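AvrRxo1-ORF1 (Xanthomonas oryzae pv. oryzicola, PDB 4Z8T) is a type III effector with a polynucleotide kinase domain related to zeta toxins, and probably phosphorylates a small-molecule or nucleotide substrate using a nucleoside triphosphate. Local coordinates at residues 51-59 and 144-155; 70-78 and 191-199. One frame throughout, in Å; residues are numbered along the deposited sequence.

Contact 1 of 2, residues 51-59 and 144-155; sequences ALTLAESLE and QKTGSGAIASIV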
loop_
_atom_site.group_PDB
_atom_site.type_symbol
_atom_site.label_atom_id
_atom_site.label_comp_id
_atom_site.label_asym_id
_atom_site.label_seq_id
_atom_site.Cartn_x
_atom_site.Cartn_y
_atom_site.Cartn_z
ATOM N N ALA A 51 20.241 28.099 25.247
ATOM C CA ALA A 51 20.215 26.739 25.781
ATOM C C ALA A 51 20.249 26.749 27.306
ATOM O O ALA A 51 19.616 25.907 27.966
ATOM C CB ALA A 51 21.370 25.926 25.218
ATOM N N LEU A 52 20.993 27.686 27.887
ATOM C CA LEU A 52 21.080 27.734 29.340
ATOM C C LEU A 52 19.749 28.175 29.921
ATOM O O LEU A 52 19.328 27.682 30.965
ATOM C CB LEU A 52 22.211 28.666 29.785
ATOM C CG LEU A 52 22.566 28.666 31.273
ATOM C CD1 LEU A 52 22.916 27.271 31.763
ATOM C CD2 LEU A 52 23.725 29.629 31.524
ATOM N N THR A 53 19.082 29.106 29.246
ATOM C CA THR A 53 17.750 29.525 29.677
ATOM C C THR A 53 16.806 28.321 29.693
ATOM O O THR A 53 16.096 28.094 30.677
ATOM C CB THR A 53 17.192 30.631 28.769
ATOM O OG1 THR A 53 17.999 31.804 28.918
ATOM C CG2 THR A 53 15.768 30.970 29.152
ATOM N N LEU A 54 16.826 27.541 28.617
ATOM C CA LEU A 54 16.008 26.328 28.542
ATOM C C LEU A 54 16.329 25.414 29.711
ATOM O O LEU A 54 15.431 24.958 30.425
ATOM C CB LEU A 54 16.279 25.568 27.239
ATOM C CG LEU A 54 15.709 26.075 25.916
ATOM C CD1 LEU A 54 15.994 25.040 24.826
ATOM C CD2 LEU A 54 14.212 26.355 26.020
ATOM N N ALA A 55 17.617 25.164 29.912
ATOM C CA ALA A 55 18.045 24.236 30.956
ATOM C C ALA A 55 17.627 24.690 32.348
ATOM O O ALA A 55 17.204 23.874 33.171
ATOM C CB ALA A 55 19.547 24.019 30.890
ATOM N N GLU A 56 17.738 25.986 32.620
ATOM C CA GLU A 56 17.362 26.481 33.940
ATOM C C GLU A 56 15.856 26.413 34.129
ATOM O O GLU A 56 15.384 26.116 35.231
ATOM C CB GLU A 56 17.857 27.914 34.158
ATOM C CG GLU A 56 19.372 28.078 34.222
ATOM C CD GLU A 56 20.003 27.539 35.497
ATOM O OE1 GLU A 56 19.280 27.067 36.400
ATOM O OE2 GLU A 56 21.250 27.596 35.602
ATOM N N SER A 57 15.090 26.679 33.067
ATOM C CA SER A 57 13.633 26.524 33.139
ATOM C C SER A 57 13.233 25.097 33.452
ATOM O O SER A 57 12.429 24.862 34.358
ATOM C CB SER A 57 12.953 26.978 31.839
ATOM O OG SER A 57 11.539 26.807 31.905
ATOM N N LEU A 58 13.792 24.152 32.696
ATOM C CA LEU A 58 13.485 22.739 32.892
ATOM C C LEU A 58 13.839 22.271 34.303
ATOM O O LEU A 58 13.063 21.554 34.928
ATOM C CB LEU A 58 14.227 21.900 31.850
ATOM C CG LEU A 58 13.720 22.127 30.424
ATOM C CD1 LEU A 58 14.735 21.634 29.387
ATOM C CD2 LEU A 58 12.367 21.431 30.210
ATOM N N GLU A 59 14.996 22.688 34.812
ATOM C CA GLU A 59 15.413 22.237 36.146
ATOM C C GLU A 59 14.511 22.810 37.236
ATOM O O GLU A 59 14.138 22.114 38.191
ATOM C CB GLU A 59 16.873 22.606 36.415
ATOM C CG GLU A 59 17.350 22.177 37.800
ATOM C CD GLU A 59 18.789 22.530 38.026
ATOM O OE1 GLU A 59 19.622 22.154 37.177
ATOM O OE2 GLU A 59 19.086 23.189 39.048
ATOM N N GLN A 144 27.813 20.704 29.904
ATOM C CA GLN A 144 27.286 21.961 30.426
ATOM C C GLN A 144 26.468 21.767 31.708
ATOM O O GLN A 144 25.595 20.887 31.781
ATOM C CB GLN A 144 26.416 22.642 29.363
ATOM C CG GLN A 144 25.840 23.968 29.802
ATOM C CD GLN A 144 26.913 25.013 30.012
ATOM O OE1 GLN A 144 27.762 25.225 29.144
ATOM N NE2 GLN A 144 26.893 25.660 31.173
ATOM N N LYS A 145 26.753 22.590 32.718
ATOM C CA LYS A 145 26.029 22.538 33.982
ATOM C C LYS A 145 25.147 23.763 34.167
ATOM O O LYS A 145 25.396 24.825 33.589
ATOM C CB LYS A 145 27.005 22.483 35.162
ATOM C CG LYS A 145 28.076 21.415 35.058
ATOM C CD LYS A 145 27.497 20.014 35.103
ATOM C CE LYS A 145 28.600 18.957 35.261
ATOM N NZ LYS A 145 29.569 18.955 34.127
ATOM N N THR A 146 24.125 23.602 35.001
ATOM C CA THR A 146 23.293 24.710 35.442
ATOM C C THR A 146 23.905 25.315 36.701
ATOM O O THR A 146 24.991 24.906 37.133
ATOM C CB THR A 146 21.909 24.236 35.799
ATOM O OG1 THR A 146 22.005 23.358 36.925
ATOM C CG2 THR A 146 21.282 23.474 34.621
ATOM N N GLY A 147 23.187 26.264 37.302
ATOM C CA GLY A 147 23.649 26.917 38.518
ATOM C C GLY A 147 23.669 26.022 39.748
ATOM O O GLY A 147 24.324 26.341 40.742
ATOM N N SER A 148 22.957 24.901 39.693
ATOM C CA SER A 148 22.948 23.949 40.798
ATOM C C SER A 148 24.044 22.905 40.625
ATOM O O SER A 148 24.173 21.987 41.445
ATOM C CB SER A 148 21.599 23.244 40.888
ATOM O OG SER A 148 21.488 22.242 39.891
ATOM N N GLY A 149 24.820 23.030 39.548
ATOM C CA GLY A 149 25.870 22.069 39.237
ATOM C C GLY A 149 25.388 20.813 38.529
ATOM O O GLY A 149 26.181 19.925 38.198
ATOM N N ALA A 150 24.080 20.734 38.296
ATOM C CA ALA A 150 23.504 19.588 37.609
ATOM C C ALA A 150 23.760 19.713 36.114
ATOM O O ALA A 150 23.897 20.824 35.586
ATOM C CB ALA A 150 22.018 19.496 37.877
ATOM N N ILE A 151 23.835 18.569 35.446
ATOM C CA ILE A 151 23.987 18.530 33.999
ATOM C C ILE A 151 22.770 19.210 33.376
ATOM O O ILE A 151 21.635 18.973 33.790
ATOM C CB ILE A 151 24.120 17.065 33.515
ATOM C CG1 ILE A 151 25.541 16.553 33.782
ATOM C CG2 ILE A 151 23.804 16.930 32.043
ATOM C CD1 ILE A 151 26.600 17.135 32.844
ATOM N N ALA A 152 23.004 20.067 32.384
ATOM C CA ALA A 152 21.925 20.772 31.702
ATOM C C ALA A 152 21.113 19.850 30.794
ATOM O O ALA A 152 21.670 19.090 30.006
ATOM C CB ALA A 152 22.503 21.909 30.868
ATOM N N SER A 153 19.792 19.952 30.880
ATOM C CA SER A 153 18.925 19.285 29.910
ATOM C C SER A 153 19.082 19.975 28.565
ATOM O O SER A 153 19.313 21.187 28.496
ATOM C CB SER A 153 17.465 19.356 30.345
ATOM O OG SER A 153 17.215 18.432 31.395
ATOM N N ILE A 154 18.965 19.203 27.495
ATOM C CA ILE A 154 19.170 19.740 26.153
ATOM C C ILE A 154 18.113 19.186 25.212
ATOM O O ILE A 154 17.463 18.186 25.505
ATOM C CB ILE A 154 20.589 19.428 25.602
ATOM C CG1 ILE A 154 20.797 17.915 25.452
ATOM C CG2 ILE A 154 21.661 20.031 26.494
ATOM C CD1 ILE A 154 22.189 17.525 24.905
ATOM N N VAL A 155 17.950 19.843 24.071
ATOM C CA VAL A 155 16.956 19.420 23.092
ATOM C C VAL A 155 17.622 19.173 21.758
ATOM O O VAL A 155 18.340 20.037 21.252
ATOM C CB VAL A 155 15.864 20.492 22.887
ATOM C CG1 VAL A 155 14.776 19.964 21.945
ATOM C CG2 VAL A 155 15.270 20.906 24.204
HETATM O O HOH W 1 19.469 23.255 26.770
HETATM O O HOH W 2 18.355 21.372 33.047
HETATM O O HOH W 3 19.560 20.293 35.236
#

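Contact 2 of 2, residues 70-78 and 191-199; sequences LRGNTATGK and NSLVGVLQR. With SO4 (sulfate ion), chain D; SO4 (sulfate ion), chain E.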
loop_
_atom_site.group_PDB
_atom_site.type_symbol
_atom_site.label_atom_id
_atom_site.label_comp_id
_atom_site.label_asym_id
_atom_site.label_seq_id
_atom_site.Cartn_x
_atom_site.Cartn_y
_atom_site.Cartn_z
ATOM N N LEU A 70 13.523 15.012 19.462
ATOM C CA LEU A 70 12.345 15.088 18.609
ATOM C C LEU A 70 12.690 14.460 17.266
ATOM O O LEU A 70 13.300 15.098 16.403
ATOM C CB LEU A 70 11.921 16.548 18.415
ATOM C CG LEU A 70 11.858 17.331 19.727
ATOM C CD1 LEU A 70 11.552 18.818 19.494
ATOM C CD2 LEU A 70 10.821 16.702 20.622
ATOM N N ARG A 71 12.327 13.190 17.111
ATOM C CA ARG A 71 12.605 12.431 15.900
ATOM C C ARG A 71 11.485 12.618 14.893
ATOM O O ARG A 71 10.314 12.634 15.255
ATOM C CB ARG A 71 12.680 10.945 16.263
ATOM C CG ARG A 71 13.041 10.021 15.112
ATOM C CD ARG A 71 13.320 8.592 15.591
ATOM N NE ARG A 71 13.879 7.802 14.502
ATOM C CZ ARG A 71 13.172 7.052 13.659
ATOM N NH1 ARG A 71 11.851 6.977 13.761
ATOM N NH2 ARG A 71 13.793 6.399 12.684
ATOM N N GLY A 72 11.842 12.726 13.621
ATOM C CA GLY A 72 10.826 12.675 12.584
ATOM C C GLY A 72 11.249 13.414 11.347
ATOM O O GLY A 72 12.116 14.290 11.402
ATOM N N ASN A 73 10.613 13.062 10.233
ATOM C CA ASN A 73 10.933 13.662 8.949
ATOM C C ASN A 73 10.545 15.142 8.877
ATOM O O ASN A 73 9.823 15.669 9.720
ATOM C CB ASN A 73 10.217 12.884 7.836
ATOM C CG ASN A 73 10.806 13.141 6.465
ATOM O OD1 ASN A 73 11.992 13.467 6.330
ATOM N ND2 ASN A 73 9.972 12.982 5.426
ATOM N N THR A 74 11.039 15.788 7.838
ATOM C CA THR A 74 10.764 17.193 7.569
ATOM C C THR A 74 9.263 17.504 7.524
ATOM O O THR A 74 8.490 16.791 6.881
ATOM C CB THR A 74 11.406 17.555 6.224
ATOM O OG1 THR A 74 12.798 17.208 6.265
ATOM C CG2 THR A 74 11.276 19.035 5.932
ATOM N N ALA A 75 8.864 18.584 8.196
ATOM C CA ALA A 75 7.503 19.116 8.089
ATOM C C ALA A 75 6.426 18.094 8.400
ATOM O O ALA A 75 5.410 18.003 7.696
ATOM C CB ALA A 75 7.272 19.761 6.707
ATOM N N THR A 76 6.639 17.346 9.478
ATOM C CA THR A 76 5.673 16.350 9.926
ATOM C C THR A 76 4.807 16.843 11.079
ATOM O O THR A 76 3.929 16.120 11.546
ATOM C CB THR A 76 6.377 15.051 10.366
ATOM O OG1 THR A 76 7.444 15.369 11.270
ATOM C CG2 THR A 76 6.944 14.313 9.157
ATOM N N GLY A 77 5.073 18.045 11.566
ATOM C CA GLY A 77 4.326 18.584 12.696
ATOM C C GLY A 77 5.054 18.485 14.018
ATOM O O GLY A 77 4.431 18.494 15.077
ATOM N N LYS A 78 6.380 18.404 13.958
ATOM C CA LYS A 78 7.192 18.198 15.153
ATOM C C LYS A 78 7.037 19.325 16.166
ATOM O O LYS A 78 6.893 19.075 17.364
ATOM C CB LYS A 78 8.667 18.005 14.768
ATOM C CG LYS A 78 8.881 16.778 13.881
ATOM C CD LYS A 78 10.296 16.697 13.306
ATOM C CE LYS A 78 11.324 16.477 14.375
ATOM N NZ LYS A 78 12.663 16.097 13.785
ATOM N N ASN A 191 2.104 14.707 3.099
ATOM C CA ASN A 191 1.894 15.763 4.084
ATOM C C ASN A 191 3.167 16.562 4.279
ATOM O O ASN A 191 3.130 17.770 4.455
ATOM C CB ASN A 191 1.431 15.203 5.436
ATOM C CG ASN A 191 -0.043 14.864 5.451
ATOM O OD1 ASN A 191 -0.647 14.634 4.394
ATOM N ND2 ASN A 191 -0.639 14.846 6.646
ATOM N N SER A 192 4.304 15.875 4.273
ATOM C CA SER A 192 5.574 16.573 4.387
ATOM C C SER A 192 5.844 17.427 3.169
ATOM O O SER A 192 6.381 18.515 3.296
ATOM C CB SER A 192 6.738 15.593 4.591
ATOM O OG SER A 192 6.709 15.063 5.913
ATOM N N LEU A 193 5.471 16.935 1.986
ATOM C CA LEU A 193 5.710 17.692 0.763
ATOM C C LEU A 193 4.903 18.987 0.778
ATOM O O LEU A 193 5.438 20.068 0.496
ATOM C CB LEU A 193 5.370 16.849 -0.477
ATOM C CG LEU A 193 6.192 15.560 -0.663
ATOM C CD1 LEU A 193 5.639 14.711 -1.829
ATOM C CD2 LEU A 193 7.663 15.851 -0.907
ATOM N N VAL A 194 3.627 18.898 1.141
ATOM C CA VAL A 194 2.839 20.137 1.166
ATOM C C VAL A 194 3.264 21.022 2.335
ATOM O O VAL A 194 3.214 22.245 2.245
ATOM C CB VAL A 194 1.321 19.904 1.116
ATOM C CG1 VAL A 194 0.819 19.420 2.427
ATOM C CG2 VAL A 194 0.603 21.198 0.711
ATOM N N GLY A 195 3.731 20.402 3.416
ATOM C CA GLY A 195 4.285 21.150 4.529
ATOM C C GLY A 195 5.479 22.004 4.120
ATOM O O GLY A 195 5.626 23.143 4.558
ATOM N N VAL A 196 6.345 21.444 3.283
ATOM C CA VAL A 196 7.508 22.169 2.796
ATOM C C VAL A 196 7.078 23.324 1.880
ATOM O O VAL A 196 7.599 24.435 1.991
ATOM C CB VAL A 196 8.482 21.235 2.081
ATOM C CG1 VAL A 196 9.560 22.045 1.352
ATOM C CG2 VAL A 196 9.142 20.316 3.111
ATOM N N LEU A 197 6.129 23.060 0.990
ATOM C CA LEU A 197 5.657 24.117 0.081
ATOM C C LEU A 197 4.998 25.272 0.820
ATOM O O LEU A 197 4.999 26.398 0.314
ATOM C CB LEU A 197 4.702 23.556 -0.985
ATOM C CG LEU A 197 5.314 22.592 -2.010
ATOM C CD1 LEU A 197 4.277 22.181 -3.049
ATOM C CD2 LEU A 197 6.543 23.191 -2.714
ATOM N N GLN A 198 4.443 25.008 2.007
ATOM C CA GLN A 198 3.823 26.059 2.822
ATOM C C GLN A 198 4.821 26.925 3.567
ATOM O O GLN A 198 4.481 28.032 3.997
ATOM C CB GLN A 198 2.865 25.457 3.849
ATOM C CG GLN A 198 1.595 24.931 3.237
ATOM C CD GLN A 198 0.733 24.202 4.237
ATOM O OE1 GLN A 198 0.689 22.971 4.252
ATOM N NE2 GLN A 198 0.040 24.954 5.084
ATOM N N ARG A 199 6.044 26.429 3.739
ATOM C CA ARG A 199 7.056 27.208 4.443
ATOM C C ARG A 199 7.505 28.353 3.559
ATOM O O ARG A 199 7.932 28.138 2.435
ATOM C CB ARG A 199 8.254 26.327 4.818
ATOM C CG ARG A 199 7.906 25.329 5.894
ATOM C CD ARG A 199 9.039 24.350 6.136
ATOM N NE ARG A 199 8.758 23.556 7.319
ATOM C CZ ARG A 199 9.603 22.684 7.853
ATOM N NH1 ARG A 199 10.788 22.494 7.300
ATOM N NH2 ARG A 199 9.246 22.013 8.943
HETATM S S SO4 D . 6.480 21.569 12.004
HETATM O O1 SO4 D . 6.047 20.709 10.917
HETATM O O2 SO4 D . 5.399 21.804 12.964
HETATM O O3 SO4 D . 6.872 22.843 11.402
HETATM O O4 SO4 D . 7.632 20.987 12.680
HETATM S S SO4 E . 12.051 20.177 10.129
HETATM O O1 SO4 E . 11.595 21.329 10.909
HETATM O O2 SO4 E . 11.036 19.133 10.253
HETATM O O3 SO4 E . 13.305 19.707 10.721
HETATM O O4 SO4 E . 12.318 20.551 8.743
HETATM O O HOH W 4 7.017 12.439 6.075
#

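Contact 1 of 2, residues 51-59 and 144-155
Segment 51-59 of helix 34-60 comes nearest to segment 144-155 at Ala55 and Ser153, whose CA atoms are 5.1 Å apart, while Glu56 faces a type I beta turn running from Thr146 to Gly149. The contact fits a helix against the edge of the P-loop kinase sheet, since residues 154-155 begin strand 154-157, one of its two outermost strands in this chain. Two glutamates one turn apart on the helix hold the turn. Glu56, bent at chi2 (-72°), turns its carboxylate so that OE2 receives Gly147 N through the syn lone pair at 2.9 Å. Glu59 instead reaches out fully extended, with CG opposite the backbone N (chi1 179°), and divides its oxygens between two hydroxyls: Thr146 OG1 donates to OE1 from the syn side, close to the carboxylate plane, whereas Ser148 OG donates to OE2 from above that plane. Thr146 therefore sits between both acids, its CB 3.4 Å from Glu56 OE2. Nearer the sheet the chemistry turns apolar. Ala55 CB packs on Ala152 CB at 3.6 Å, Leu58 CD1 lies against Ser153 CB, and Leu54 CD1 meets Val155 CG2. Ser153 OG is held by Thr66 N, on the neighbouring strand. Waters join helix carbonyls to the backbone of Ser153, and a third water donates both to Glu59 OE1 at 2.7 Å and to Ile151 O at 2.9 Å.

Contact 2 of 2, residues 70-78 and 191-199
Ser192 OG is gripped from two directions: it donates to Thr74 O at 2.7 Å, nearly in line with the carbonyl bond (C=O...donor angle 170°), and accepts a hydrogen bond from a water that in turn accepts one from Asn73 ND2. The hydroxyl thereby ties helix 189-198 to the loop after strand 66-71, whose strand-loop-helix form and Gly72, Gly77 and Lys78 are consistent with a Walker A P-loop. Asn73 is also held by Arg159 NE at OD1 and by Val213 O at ND2. Thr76 CG2 approaches Ser192 OG to 3.3 Å, while Thr76 OG1 turns back to donate to Asn73 O and braces the type II turn 73-76. Ala75 CB is directed at the helix where Gly195 leaves room, 4.1 Å from Val196 CG2, and covers one face of the Arg199 guanidinium, offset toward its rim. Arg199, extended from CG to NE, presents the group's edge to a sulfate: NH1 donates to O4 of the chain E ion at 2.9 Å with an N-H...O angle of 167°, and NH2 adds a weak bond to O1. Ala75 N binds that ion from the loop, and Gly77 N binds the chain D sulfate, consistent with a phosphate-binding loop. The Lys78 chain, bent at chi3 (66°), brings NZ to Leu70 O at 2.9 Å and Gly72 O at 3.0 Å, with Lys158 O as a third acceptor.

Both contacts draw on one sheet, through the adjacent parallel strands 154-157 and 66-71, and they meet where Val155 CG1 packs on Leu70 CD1 at 4.2 Å. Their centres nevertheless lie about 29 Å apart. Both are partly buried. Contact 1, its centre about 21 Å from that of the chain, includes exposed touching residues and grades from its turn to a buried apolar side; contact 2, about 9 Å from the chain centre, has none exposed. Carboxylates accept bonds from hydroxyls and an amide in the first, whereas backbone amides and an arginine bind sulfates in the second. The principle illustrated is that one sheet carries a helix packed on its edge strand and, on the next strand, a loop that binds anions.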